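Local coordinates for N-carbamoylsarcosine amidase related protein (Thermoplasma acidophilum, PDB 3EEF) that probably hydrolyses N-carbamoylsarcosine, as a zinc-binding member of the isochorismatase-like hydrolase family, at residues K2-V7 against N108-V113; L43-V48 against A83-L88; D50-D55 against G63-K68; C123-A128 against K154-R159; Y136-V141 against Y161-K166. All coordinates share one frame; numbering follows the deposited sequence.

Overall arrangement
Contacts 1, 2 and 5 join neighbouring strands of one six-stranded parallel sheet through backbone hydrogen bonds between peptide groups. Contact 1 lies at its middle, while contacts 2 and 5 each add an outermost strand of the chain, their centres about 19 Å apart. Contacts 1 and 2 share backbone bonds between strands 3-8 and 45-50, and contacts 1 and 5 between strands 112-116 and 137-141. Contacts 2 and 4 are buried, contacts 1 and 5 partly so. Contact 4 pairs two helices that pack beside contact 5; it relies on a stacked guanidinium and apolar side chains. Contact 3, partly buried and built from loops, binds zinc; its centre is about 28 Å from that of contact 5.

Contact 1 (K2-V7 against N108-V113)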
# COMPACT_ATOMS: atom_id res chain seq x y z
N LYS A 2 -20.09 -9.77 9.13
CA LYS A 2 -19.11 -10.01 10.20
C LYS A 2 -18.31 -8.73 10.45
O LYS A 2 -17.39 -8.37 9.69
CB LYS A 2 -18.20 -11.21 9.88
CG LYS A 2 -17.46 -11.77 11.10
CD LYS A 2 -16.62 -13.01 10.74
CE LYS A 2 -15.92 -13.65 11.96
NZ LYS A 2 -15.20 -12.69 12.83
N PRO A 3 -18.69 -8.00 11.51
CA PRO A 3 -18.13 -6.69 11.66
C PRO A 3 -17.01 -6.61 12.68
O PRO A 3 -16.96 -7.42 13.62
CB PRO A 3 -19.32 -5.89 12.15
CG PRO A 3 -20.01 -6.87 13.07
CD PRO A 3 -19.77 -8.23 12.48
N ALA A 4 -16.14 -5.60 12.50
CA ALA A 4 -15.21 -5.22 13.54
C ALA A 4 -15.43 -3.77 13.88
O ALA A 4 -15.82 -2.97 13.02
CB ALA A 4 -13.79 -5.43 13.07
N LEU A 5 -15.15 -3.43 15.13
CA LEU A 5 -15.30 -2.04 15.56
C LEU A 5 -13.94 -1.35 15.51
O LEU A 5 -12.98 -1.84 16.08
CB LEU A 5 -15.91 -1.97 16.96
CG LEU A 5 -16.05 -0.60 17.58
CD1 LEU A 5 -17.20 0.23 16.91
CD2 LEU A 5 -16.24 -0.78 19.09
N VAL A 6 -13.89 -0.22 14.80
CA VAL A 6 -12.68 0.58 14.69
C VAL A 6 -12.93 1.87 15.44
O VAL A 6 -13.86 2.61 15.09
CB VAL A 6 -12.29 0.86 13.21
CG1 VAL A 6 -11.03 1.70 13.13
CG2 VAL A 6 -12.07 -0.45 12.47
N VAL A 7 -12.15 2.11 16.49
CA VAL A 7 -12.34 3.25 17.39
C VAL A 7 -11.28 4.29 17.11
O VAL A 7 -10.10 4.12 17.50
CB VAL A 7 -12.23 2.85 18.88
CG1 VAL A 7 -12.62 4.02 19.72
CG2 VAL A 7 -13.15 1.63 19.25
N ASN A 108 -9.38 -11.83 10.78
CA ASN A 108 -10.59 -12.19 11.51
C ASN A 108 -11.80 -12.27 10.54
O ASN A 108 -12.93 -12.19 10.95
CB ASN A 108 -10.84 -11.23 12.69
CG ASN A 108 -9.74 -11.29 13.81
OD1 ASN A 108 -9.92 -11.91 14.87
ND2 ASN A 108 -8.62 -10.62 13.59
N GLY A 109 -11.53 -12.44 9.24
CA GLY A 109 -12.57 -12.65 8.22
C GLY A 109 -13.59 -11.52 8.03
O GLY A 109 -14.68 -11.77 7.50
N ILE A 110 -13.21 -10.29 8.42
CA ILE A 110 -14.15 -9.17 8.52
C ILE A 110 -14.64 -8.66 7.17
O ILE A 110 -13.88 -8.61 6.22
CB ILE A 110 -13.52 -7.98 9.26
CG1 ILE A 110 -13.18 -8.37 10.69
CG2 ILE A 110 -14.45 -6.78 9.25
CD1 ILE A 110 -14.32 -9.02 11.47
N ASP A 111 -15.92 -8.29 7.10
CA ASP A 111 -16.47 -7.72 5.86
C ASP A 111 -17.16 -6.36 6.06
O ASP A 111 -17.57 -5.72 5.09
CB ASP A 111 -17.42 -8.72 5.20
CG ASP A 111 -18.65 -9.00 6.05
OD1 ASP A 111 -18.81 -8.33 7.09
OD2 ASP A 111 -19.43 -9.90 5.69
N THR A 112 -17.28 -5.90 7.30
CA THR A 112 -17.93 -4.65 7.63
C THR A 112 -17.16 -3.98 8.73
O THR A 112 -16.80 -4.64 9.73
CB THR A 112 -19.36 -4.90 8.11
OG1 THR A 112 -20.06 -5.65 7.13
CG2 THR A 112 -20.12 -3.56 8.37
N VAL A 113 -16.89 -2.69 8.58
CA VAL A 113 -16.27 -1.92 9.65
C VAL A 113 -17.30 -1.04 10.29
O VAL A 113 -18.11 -0.41 9.61
CB VAL A 113 -15.05 -1.06 9.18
CG1 VAL A 113 -13.88 -1.98 8.79
CG2 VAL A 113 -15.44 -0.13 8.05
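Pro3 pairs with Thr112 and Ala4 with Val113 in parallel register, the CA atoms of the first pair 4.5 Å apart. Ala4 N donates to Thr112 O (3.0 Å). One step earlier Lys2 O takes a bond from Asp111 N (3.0 Å) and a weak one from Thr112 N, closing the ladder where segment 108-113 leaves its turn.

The Asp111 carboxylate strengthens this end. Its CG sits between backbone N and carbonyl carbon (chi1 64°), which brings OD1 within 2.8 Å of Lys2 N, on the syn side and 28° out of the carboxylate plane. Thr112 OG1 donates to the same OD1 from the opposite face of that plane. An asparagine at Asp111 would probably leave Lys2 N with a neutral and weaker acceptor and give Thr112 OG1 a poorer mate. The Lys2 chain runs extended before bending at its last torsion, and NZ meets Asn108 O at 3.0 Å, beside the Schellman motif in which Gly109, with positive phi, ends helix 101-107. Ile110 crosses Lys2 at about a right angle and lays CG1 against Ala4 CB (3.8 Å).

Leu105 of helix 101-107 packs on Ala4, Ile110 and Val113, while Leu5 turns to Val34, Ile35 and Phe38 of helix 22-40. Strand 3-8 thus runs between these two helices, with strands 45-50 and 112-116 as its neighbours in the sheet.

Contact 2 (L43-V48 against A83-L88)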
# COMPACT_ATOMS: atom_id res chain seq x y z
N LEU A 43 -16.56 -9.99 19.08
CA LEU A 43 -16.10 -9.43 17.81
C LEU A 43 -14.91 -8.50 18.03
O LEU A 43 -14.81 -7.89 19.08
CB LEU A 43 -17.24 -8.67 17.12
CG LEU A 43 -18.47 -9.50 16.73
CD1 LEU A 43 -19.65 -8.59 16.49
CD2 LEU A 43 -18.18 -10.33 15.48
N PRO A 44 -14.03 -8.36 17.01
CA PRO A 44 -12.82 -7.58 17.16
C PRO A 44 -13.06 -6.09 17.42
O PRO A 44 -13.94 -5.47 16.81
CB PRO A 44 -12.10 -7.77 15.82
CG PRO A 44 -12.81 -8.86 15.11
CD PRO A 44 -14.20 -8.85 15.63
N VAL A 45 -12.27 -5.54 18.33
CA VAL A 45 -12.27 -4.11 18.64
C VAL A 45 -10.85 -3.61 18.42
O VAL A 45 -9.91 -4.16 18.98
CB VAL A 45 -12.66 -3.87 20.07
CG1 VAL A 45 -12.36 -2.39 20.46
CG2 VAL A 45 -14.15 -4.24 20.27
N VAL A 46 -10.71 -2.58 17.58
CA VAL A 46 -9.42 -2.05 17.22
C VAL A 46 -9.35 -0.54 17.44
O VAL A 46 -10.08 0.21 16.82
CB VAL A 46 -9.13 -2.32 15.72
CG1 VAL A 46 -7.74 -1.79 15.35
CG2 VAL A 46 -9.28 -3.84 15.41
N TYR A 47 -8.44 -0.12 18.30
CA TYR A 47 -8.20 1.28 18.52
C TYR A 47 -7.11 1.71 17.57
O TYR A 47 -6.07 1.07 17.50
CB TYR A 47 -7.75 1.55 19.97
CG TYR A 47 -8.79 1.26 21.05
CD1 TYR A 47 -9.51 2.29 21.66
CD2 TYR A 47 -9.03 -0.04 21.48
CE1 TYR A 47 -10.43 2.01 22.67
CE2 TYR A 47 -9.96 -0.32 22.48
CZ TYR A 47 -10.66 0.70 23.07
OH TYR A 47 -11.57 0.41 24.07
N VAL A 48 -7.36 2.81 16.85
CA VAL A 48 -6.38 3.40 15.97
C VAL A 48 -6.14 4.86 16.45
O VAL A 48 -7.02 5.68 16.33
CB VAL A 48 -6.81 3.31 14.47
CG1 VAL A 48 -6.79 1.90 13.99
CG2 VAL A 48 -8.21 3.81 14.28
N ALA A 83 -7.81 -6.58 27.48
CA ALA A 83 -7.16 -7.74 26.88
C ALA A 83 -8.01 -8.22 25.71
O ALA A 83 -9.23 -8.41 25.83
CB ALA A 83 -7.03 -8.86 27.93
N GLY A 84 -7.36 -8.39 24.56
CA GLY A 84 -8.05 -8.87 23.34
C GLY A 84 -8.31 -7.77 22.32
O GLY A 84 -8.30 -8.02 21.11
N ASP A 85 -8.59 -6.57 22.82
CA ASP A 85 -8.68 -5.38 21.96
C ASP A 85 -7.34 -5.12 21.30
O ASP A 85 -6.31 -5.26 21.93
CB ASP A 85 -8.99 -4.15 22.77
CG ASP A 85 -10.33 -4.22 23.45
OD1 ASP A 85 -11.13 -5.13 23.19
OD2 ASP A 85 -10.60 -3.29 24.22
N TYR A 86 -7.36 -4.70 20.04
CA TYR A 86 -6.15 -4.28 19.35
C TYR A 86 -5.89 -2.74 19.52
O TYR A 86 -6.83 -1.95 19.50
CB TYR A 86 -6.28 -4.68 17.89
CG TYR A 86 -6.37 -6.19 17.67
CD1 TYR A 86 -5.25 -6.91 17.34
CD2 TYR A 86 -7.58 -6.88 17.79
CE1 TYR A 86 -5.30 -8.26 17.10
CE2 TYR A 86 -7.65 -8.26 17.56
CZ TYR A 86 -6.49 -8.93 17.20
OH TYR A 86 -6.45 -10.28 16.98
N VAL A 87 -4.63 -2.34 19.75
CA VAL A 87 -4.28 -0.91 19.86
C VAL A 87 -3.16 -0.61 18.84
O VAL A 87 -2.05 -1.16 18.93
CB VAL A 87 -3.84 -0.51 21.27
CG1 VAL A 87 -3.57 1.02 21.34
CG2 VAL A 87 -4.88 -0.95 22.31
N LEU A 88 -3.48 0.26 17.87
CA LEU A 88 -2.62 0.57 16.75
C LEU A 88 -2.20 2.05 16.85
O LEU A 88 -3.02 2.94 17.25
CB LEU A 88 -3.34 0.33 15.41
CG LEU A 88 -3.36 -1.06 14.76
CD1 LEU A 88 -3.59 -2.16 15.79
CD2 LEU A 88 -4.41 -1.15 13.63
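Leu88 sends CD2 to two valines of the adjacent strand, touching Val46 CG1 at 3.8 Å and Val48 CG1 at 3.9 Å. Tyr86 shares this face of the sheet, its CB resting near Val46 CG2. Tyr47 occupies the other face, beside Val87. Its ring meets Asp85 through an edge, Tyr47 CE2 lying 3.5 Å from Asp85 OD2, with ring and carboxylate planes 41° apart. The ring's direction follows from CG being anti to the carbonyl carbon (chi1 -65°), which also places Tyr86 O at its edge.

These positions are set by a parallel ladder: Tyr86 N to Val45 O is 2.8 Å, Tyr47 N to Tyr86 O 2.7 Å and Leu88 N to Tyr47 O 2.7 Å. The strand axes run 18° apart. In the next shell, Asp85 OD2 is held by a salt bridge to Arg39 and by Ser82 N, fixing the carboxylate beside the tyrosine.

The two strands belong to a beta-alpha-beta unit with helix 59-62 between them. Leu101 and Ile104 of helix 101-107 pack on the Val46 and Leu88 face, where Tyr86 also meets Tyr53 of the second subunit edge-to-face; Ile35 and Arg39 of helix 22-40 lie against Tyr47, and strand 3-8 continues the sheet beyond strand 45-50.

Contact 3 (D50-D55 against G63-K68). With ZN (zinc ion), chain C.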
# COMPACT_ATOMS: atom_id res chain seq x y z
N ASP A 50 -3.58 8.37 16.71
CA ASP A 50 -2.44 9.21 16.36
C ASP A 50 -1.30 9.00 17.35
O ASP A 50 -1.51 8.95 18.57
CB ASP A 50 -2.84 10.68 16.31
CG ASP A 50 -3.40 11.09 14.94
OD1 ASP A 50 -3.40 10.25 14.00
OD2 ASP A 50 -3.79 12.27 14.79
N SER A 51 -0.10 8.80 16.83
CA SER A 51 1.10 8.63 17.66
C SER A 51 2.25 9.26 16.87
O SER A 51 3.14 8.57 16.39
CB SER A 51 1.33 7.13 17.95
OG SER A 51 2.52 6.86 18.68
N HIS A 52 2.19 10.58 16.73
CA HIS A 52 2.94 11.33 15.72
C HIS A 52 4.39 11.59 16.09
O HIS A 52 4.72 11.70 17.26
CB HIS A 52 2.29 12.69 15.45
CG HIS A 52 1.02 12.61 14.65
ND1 HIS A 52 0.99 12.19 13.33
CD2 HIS A 52 -0.26 12.96 14.96
CE1 HIS A 52 -0.25 12.26 12.88
NE2 HIS A 52 -1.03 12.74 13.84
N TYR A 53 5.22 11.60 15.05
CA TYR A 53 6.56 12.11 15.09
C TYR A 53 6.53 13.58 14.64
O TYR A 53 5.66 13.99 13.86
CB TYR A 53 7.51 11.38 14.11
CG TYR A 53 7.63 9.88 14.21
CD1 TYR A 53 7.79 9.24 15.44
CD2 TYR A 53 7.62 9.10 13.05
CE1 TYR A 53 7.91 7.83 15.50
CE2 TYR A 53 7.75 7.72 13.11
CZ TYR A 53 7.90 7.09 14.32
OH TYR A 53 8.01 5.72 14.32
N PRO A 54 7.53 14.35 15.05
CA PRO A 54 7.61 15.76 14.69
C PRO A 54 7.53 16.02 13.20
O PRO A 54 7.04 17.06 12.78
CB PRO A 54 8.98 16.17 15.22
CG PRO A 54 9.20 15.25 16.41
CD PRO A 54 8.59 13.96 16.02
N ASP A 55 7.99 15.07 12.39
CA ASP A 55 8.08 15.28 10.95
C ASP A 55 7.02 14.50 10.15
O ASP A 55 7.11 14.44 8.91
CB ASP A 55 9.51 14.99 10.44
CG ASP A 55 10.01 13.58 10.78
OD1 ASP A 55 9.25 12.76 11.35
OD2 ASP A 55 11.20 13.30 10.46
N GLY A 63 0.46 21.57 13.50
CA GLY A 63 1.41 21.65 14.62
C GLY A 63 1.40 20.33 15.41
O GLY A 63 0.67 19.42 15.04
N ARG A 64 2.21 20.24 16.47
CA ARG A 64 2.28 19.03 17.26
C ARG A 64 0.95 18.71 17.94
O ARG A 64 0.27 19.58 18.47
CB ARG A 64 3.40 19.10 18.30
CG ARG A 64 4.76 18.90 17.68
CD ARG A 64 5.85 19.57 18.46
NE ARG A 64 6.52 18.67 19.38
CZ ARG A 64 7.77 18.21 19.24
NH1 ARG A 64 8.54 18.54 18.20
NH2 ARG A 64 8.25 17.40 20.17
N HIS A 65 0.56 17.45 17.87
CA HIS A 65 -0.65 16.96 18.55
C HIS A 65 -0.55 15.43 18.61
O HIS A 65 0.03 14.81 17.70
CB HIS A 65 -1.92 17.44 17.81
CG HIS A 65 -2.11 16.82 16.45
ND1 HIS A 65 -1.46 17.29 15.32
CD2 HIS A 65 -2.83 15.75 16.05
CE1 HIS A 65 -1.80 16.54 14.28
NE2 HIS A 65 -2.61 15.58 14.70
N SER A 66 -1.09 14.85 19.68
CA SER A 66 -1.13 13.41 19.84
C SER A 66 0.22 12.79 19.43
O SER A 66 0.31 11.94 18.50
CB SER A 66 -2.30 12.82 19.02
OG SER A 66 -2.60 11.48 19.43
N MSE A 67 1.26 13.26 20.11
CA MSE A 67 2.62 12.86 19.83
C MSE A 67 2.92 11.49 20.43
O MSE A 67 2.35 11.12 21.46
CB MSE A 67 3.59 13.91 20.39
CG MSE A 67 3.37 15.29 19.80
SE MSE A 67 3.53 15.29 17.83
CE MSE A 67 5.49 15.16 17.70
N LYS A 68 3.80 10.73 19.77
CA LYS A 68 4.24 9.45 20.32
C LYS A 68 4.93 9.70 21.66
O LYS A 68 5.75 10.61 21.77
CB LYS A 68 5.19 8.71 19.38
CG LYS A 68 5.77 7.41 19.96
CD LYS A 68 6.33 6.48 18.89
CE LYS A 68 6.93 5.19 19.50
NZ LYS A 68 5.90 4.14 19.81
ZN ZN C . -3.00 13.72 13.61
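His52 turns an edge toward the face of the His65 ring in an offset edge-to-face pair, centroids 4.7 Å apart and planes at 62°. Both rings belong to the zinc site of this isochorismatase-like fold, built from the end of strand 45-50 and the loops on either side of helix 59-62 in the chain. At the edge of the His65 ring, near its plane, lie Asp50 OD2 and Gly63 O; the latter accepts the bond from His65 ND1 (3.0 Å), which fixes the ring's rotation and leaves NE2 for the metal. At the edge of the His52 ring, His65 O approaches CD2 to 3.3 Å. Met67 CE, at the end of a selenomethionine, lies over one face of the Arg64 guanidinium, offset toward its rim.

Zinc is bound by Asp50 OD2 at 2.0 Å and by His52 NE2 and His65 NE2, each at 2.2 Å; Glu58 supplies the fourth protein ligand. In the second shell, Asp56 accepts from His52 ND1, and Lys90 forms a salt bridge with Asp50 OD1, so each of these ligands is held at its far atom.

The backbones join through His52 N to Ser66 O and Lys68 N to His52 O, both nearly straight. Ser66 OG adds a bond to Asp50 O at 2.9 Å, coming from above the carbonyl plane. A valine in place of Ser66 would probably leave Asp50 O without this donor and press a methyl group against Asp50 CB. The selenomethionine chain bends at two torsions, and Met67 SE touches His52 CB at 3.7 Å.

Contact 4 (C123-A128 against K154-R159); sequences CVRHTA and KDYFTR
Arg125 and Tyr156 make the one stacked pair between these two helices. The guanidinium lies flat on the ring, planes 19° apart, and the cation-pi distance from Arg125 CZ to the Tyr156 centroid is 4.3 Å. NH1 is the atom over the ring centre, while Arg125 CD lies just outside the rim, 3.9 Å from Tyr156 CE2, so the face itself is taken by the guanidinium. An extended start, CG anti to the backbone N (chi1 -173°), carries the arginine across the gap, and the bend at its third torsion lays the guanidinium down. Polar partners beyond the two helices hold both groups in place: Arg125 NE donates to Ala120 O and NH2 pairs with Asp150, while Tyr156 OH bonds Asp121 O of the third subunit.

The apolar contacts gather round Phe157. Its CZ meets Val124 CG1 at 3.6 Å and Arg125 CA at 3.8 Å, and CE1 meets Ala128 CB at 3.8 Å, with that methyl at the ring edge and in its plane. The phenyl group therefore reaches end-on across to helix 123-133, filling the space between backbones whose axes stay 11.4 Å apart.

The backbone bonds run inside each helix, as from Ala128 N to Val124 O, so the join itself rests on the guanidinium stack and on apolar contacts of Phe157. Nearly parallel, at 5°, the two helices are the connections of consecutive beta-alpha-beta crossovers, 112-116 to 137-141 and 137-141 to 164-166, in a Rossmann-like alpha/beta fold.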
# COMPACT_ATOMS: atom_id res chain seq x y z
N CYS A 123 -10.44 12.22 10.56
CA CYS A 123 -9.88 10.87 10.65
C CYS A 123 -10.91 9.74 10.43
O CYS A 123 -10.59 8.70 9.85
CB CYS A 123 -9.14 10.68 11.97
SG CYS A 123 -7.71 11.82 12.22
N VAL A 124 -12.14 9.92 10.91
CA VAL A 124 -13.18 8.90 10.77
C VAL A 124 -13.51 8.75 9.29
O VAL A 124 -13.62 7.64 8.77
CB VAL A 124 -14.47 9.23 11.60
CG1 VAL A 124 -15.61 8.35 11.16
CG2 VAL A 124 -14.20 9.11 13.13
N ARG A 125 -13.61 9.88 8.62
CA ARG A 125 -13.98 9.92 7.23
C ARG A 125 -12.90 9.31 6.34
O ARG A 125 -13.20 8.58 5.36
CB ARG A 125 -14.25 11.37 6.85
CG ARG A 125 -14.80 11.51 5.47
CD ARG A 125 -14.92 12.94 5.04
NE ARG A 125 -15.86 13.70 5.86
CZ ARG A 125 -16.42 14.85 5.47
NH1 ARG A 125 -16.18 15.36 4.27
NH2 ARG A 125 -17.28 15.46 6.28
N HIS A 126 -11.66 9.66 6.65
CA HIS A 126 -10.50 9.17 5.92
C HIS A 126 -10.33 7.67 6.09
O HIS A 126 -10.07 6.96 5.14
CB HIS A 126 -9.25 9.96 6.34
CG HIS A 126 -9.16 11.29 5.66
ND1 HIS A 126 -9.89 12.38 6.08
CD2 HIS A 126 -8.51 11.68 4.54
CE1 HIS A 126 -9.66 13.39 5.26
NE2 HIS A 126 -8.82 13.00 4.33
N THR A 127 -10.47 7.20 7.31
CA THR A 127 -10.55 5.77 7.56
C THR A 127 -11.67 5.12 6.73
O THR A 127 -11.47 4.03 6.18
CB THR A 127 -10.77 5.55 9.04
OG1 THR A 127 -9.71 6.21 9.73
CG2 THR A 127 -10.78 4.04 9.39
N ALA A 128 -12.82 5.77 6.65
CA ALA A 128 -13.99 5.26 5.88
C ALA A 128 -13.62 5.07 4.42
O ALA A 128 -13.87 4.02 3.83
CB ALA A 128 -15.16 6.25 5.99
N LYS A 154 -23.02 13.61 7.88
CA LYS A 154 -23.87 12.42 7.77
C LYS A 154 -24.22 12.15 6.30
O LYS A 154 -24.16 11.03 5.83
CB LYS A 154 -25.14 12.64 8.62
CG LYS A 154 -25.73 11.42 9.26
CD LYS A 154 -26.89 11.81 10.21
CE LYS A 154 -28.15 10.92 10.01
NZ LYS A 154 -29.23 11.14 11.02
N ASP A 155 -24.56 13.22 5.58
CA ASP A 155 -24.92 13.16 4.15
C ASP A 155 -23.75 12.69 3.27
O ASP A 155 -23.95 12.01 2.26
CB ASP A 155 -25.35 14.57 3.69
CG ASP A 155 -26.45 14.55 2.63
OD1 ASP A 155 -26.16 14.25 1.45
OD2 ASP A 155 -27.61 14.89 2.97
N TYR A 156 -22.55 13.11 3.66
CA TYR A 156 -21.34 12.79 2.94
C TYR A 156 -21.01 11.31 3.07
O TYR A 156 -20.80 10.62 2.06
CB TYR A 156 -20.17 13.63 3.47
CG TYR A 156 -19.00 13.59 2.54
CD1 TYR A 156 -18.84 14.56 1.57
CD2 TYR A 156 -18.07 12.56 2.61
CE1 TYR A 156 -17.78 14.52 0.70
CE2 TYR A 156 -17.00 12.51 1.76
CZ TYR A 156 -16.85 13.49 0.79
OH TYR A 156 -15.80 13.47 -0.08
N PHE A 157 -20.99 10.81 4.31
CA PHE A 157 -20.82 9.40 4.55
C PHE A 157 -21.75 8.53 3.69
O PHE A 157 -21.29 7.60 3.01
CB PHE A 157 -21.06 9.08 6.02
CG PHE A 157 -19.87 9.30 6.87
CD1 PHE A 157 -18.76 8.49 6.75
CD2 PHE A 157 -19.84 10.29 7.79
CE1 PHE A 157 -17.65 8.68 7.54
CE2 PHE A 157 -18.69 10.49 8.59
CZ PHE A 157 -17.61 9.67 8.44
N THR A 158 -23.04 8.84 3.75
CA THR A 158 -24.06 8.05 3.07
C THR A 158 -23.95 8.16 1.54
O THR A 158 -24.01 7.16 0.82
CB THR A 158 -25.53 8.41 3.56
OG1 THR A 158 -25.79 9.81 3.39
CG2 THR A 158 -25.71 8.05 5.03
N ARG A 159 -23.77 9.38 1.04
CA ARG A 159 -23.74 9.59 -0.40
C ARG A 159 -22.40 9.15 -1.04
O ARG A 159 -22.38 8.67 -2.18
CB ARG A 159 -24.03 11.05 -0.73

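Contact 5 (Y136-V141 against Y161-K166); sequences YRIIVV and YGATVK
Ile139 with Thr164, Val140 with Val165 and Val141 with Lys166 form a parallel ladder, carried by backbone hydrogen bonds from Thr164 N to Ile138 O, from Val140 N to Thr164 O and from Lys166 N to Val140 O (2.9 Å), with the strand axes turned 30° from each other.

On one face Ala163 CB rests against Ile138 CG2 at 3.8 Å and reaches Val140 CG2 as well. Ile138 extends its other branch, CG1 being anti to the carbonyl carbon (chi1 -58°), and lays CD1 on Tyr161 CB at 3.9 Å. Phe157 of helix 153-161 covers Ala163 and Val140 from this face, and the turn at Gly162, with positive phi, leads from that helix into strand 164-166. This is the last beta-alpha-beta crossover of the Rossmann-like sheet, and strand 164-166 is one of the two outermost strands within the chain.

The opposite face is more polar. Thr164 OG1 lies between its backbone N and carbonyl carbon, which sets the oxygen 3.5 Å from Ile139 CG1, a van der Waals touch. Ile139 CG2 meets the CG of Lys166, whose chain then leads away. Arg137 crosses Thr164 at about a right angle and brings Arg137 NH2 to 4.1 Å from Thr164 CG2. Back on the Ala163 side, Tyr161 OH is hydrogen-bonded to His126 of the third subunit.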
# COMPACT_ATOMS: atom_id res chain seq x y z
N TYR A 136 -14.66 -3.24 2.18
CA TYR A 136 -15.47 -3.36 3.38
C TYR A 136 -16.79 -2.62 3.20
O TYR A 136 -16.86 -1.62 2.48
CB TYR A 136 -14.74 -2.77 4.58
CG TYR A 136 -13.49 -3.53 4.90
CD1 TYR A 136 -13.56 -4.75 5.56
CD2 TYR A 136 -12.25 -3.08 4.47
CE1 TYR A 136 -12.42 -5.49 5.82
CE2 TYR A 136 -11.10 -3.83 4.72
CZ TYR A 136 -11.19 -5.02 5.40
OH TYR A 136 -10.07 -5.77 5.66
N ARG A 137 -17.84 -3.11 3.86
CA ARG A 137 -19.04 -2.29 4.09
C ARG A 137 -18.80 -1.43 5.30
O ARG A 137 -17.96 -1.76 6.16
CB ARG A 137 -20.30 -3.13 4.31
CG ARG A 137 -20.70 -4.00 3.12
CD ARG A 137 -21.20 -3.18 1.91
NE ARG A 137 -22.26 -2.20 2.24
CZ ARG A 137 -23.51 -2.50 2.64
NH1 ARG A 137 -23.92 -3.76 2.77
NH2 ARG A 137 -24.38 -1.51 2.90
N ILE A 138 -19.52 -0.30 5.37
CA ILE A 138 -19.26 0.71 6.37
C ILE A 138 -20.50 1.09 7.17
O ILE A 138 -21.54 1.38 6.59
CB ILE A 138 -18.69 2.00 5.74
CG1 ILE A 138 -17.37 1.69 4.97
CG2 ILE A 138 -18.47 3.07 6.84
CD1 ILE A 138 -16.93 2.74 3.88
N ILE A 139 -20.35 1.13 8.49
CA ILE A 139 -21.37 1.60 9.39
C ILE A 139 -20.72 2.64 10.27
O ILE A 139 -19.59 2.45 10.70
CB ILE A 139 -21.89 0.42 10.31
CG1 ILE A 139 -22.55 -0.67 9.44
CG2 ILE A 139 -22.84 0.93 11.41
CD1 ILE A 139 -22.98 -1.91 10.24
N VAL A 140 -21.44 3.73 10.51
CA VAL A 140 -21.01 4.78 11.41
C VAL A 140 -22.04 5.00 12.53
O VAL A 140 -23.23 5.08 12.27
CB VAL A 140 -20.83 6.09 10.64
CG1 VAL A 140 -20.20 7.16 11.53
CG2 VAL A 140 -19.97 5.84 9.42
N VAL A 141 -21.59 5.06 13.78
CA VAL A 141 -22.46 5.30 14.92
C VAL A 141 -22.54 6.79 15.23
O VAL A 141 -21.71 7.28 15.98
CB VAL A 141 -21.96 4.51 16.14
CG1 VAL A 141 -22.92 4.64 17.34
CG2 VAL A 141 -21.78 3.05 15.73
N TYR A 161 -19.58 7.22 0.67
CA TYR A 161 -19.05 5.93 1.07
C TYR A 161 -20.13 4.85 1.22
O TYR A 161 -19.83 3.78 1.75
CB TYR A 161 -18.29 6.08 2.41
CG TYR A 161 -17.23 7.13 2.34
CD1 TYR A 161 -16.28 7.12 1.31
CD2 TYR A 161 -17.18 8.14 3.26
CE1 TYR A 161 -15.32 8.09 1.22
CE2 TYR A 161 -16.19 9.14 3.18
CZ TYR A 161 -15.28 9.10 2.17
OH TYR A 161 -14.33 10.07 2.09
N GLY A 162 -21.36 5.14 0.79
CA GLY A 162 -22.49 4.23 0.96
C GLY A 162 -22.68 3.75 2.38
O GLY A 162 -23.25 2.68 2.60
N ALA A 163 -22.22 4.53 3.36
CA ALA A 163 -22.30 4.12 4.78
C ALA A 163 -23.73 4.07 5.24
O ALA A 163 -24.57 4.87 4.78
CB ALA A 163 -21.53 5.06 5.69
N THR A 164 -24.03 3.13 6.14
CA THR A 164 -25.29 3.17 6.84
C THR A 164 -25.02 3.73 8.22
O THR A 164 -24.06 3.33 8.89
CB THR A 164 -25.92 1.79 6.96
OG1 THR A 164 -25.10 0.99 7.80
CG2 THR A 164 -26.05 1.11 5.61
N VAL A 165 -25.90 4.63 8.67
CA VAL A 165 -25.74 5.35 9.93
C VAL A 165 -26.64 4.73 11.01
O VAL A 165 -27.82 4.49 10.77
CB VAL A 165 -26.13 6.83 9.71
CG1 VAL A 165 -25.95 7.62 10.99
CG2 VAL A 165 -25.32 7.44 8.56
N LYS A 166 -26.09 4.46 12.18
CA LYS A 166 -26.83 3.87 13.28
C LYS A 166 -26.63 4.69 14.54
O LYS A 166 -25.76 5.56 14.56
CB LYS A 166 -26.34 2.44 13.55
CG LYS A 166 -26.66 1.43 12.43
CD LYS A 166 -28.16 1.28 12.21
CE LYS A 166 -28.50 -0.01 11.46
NZ LYS A 166 -29.88 0.05 10.88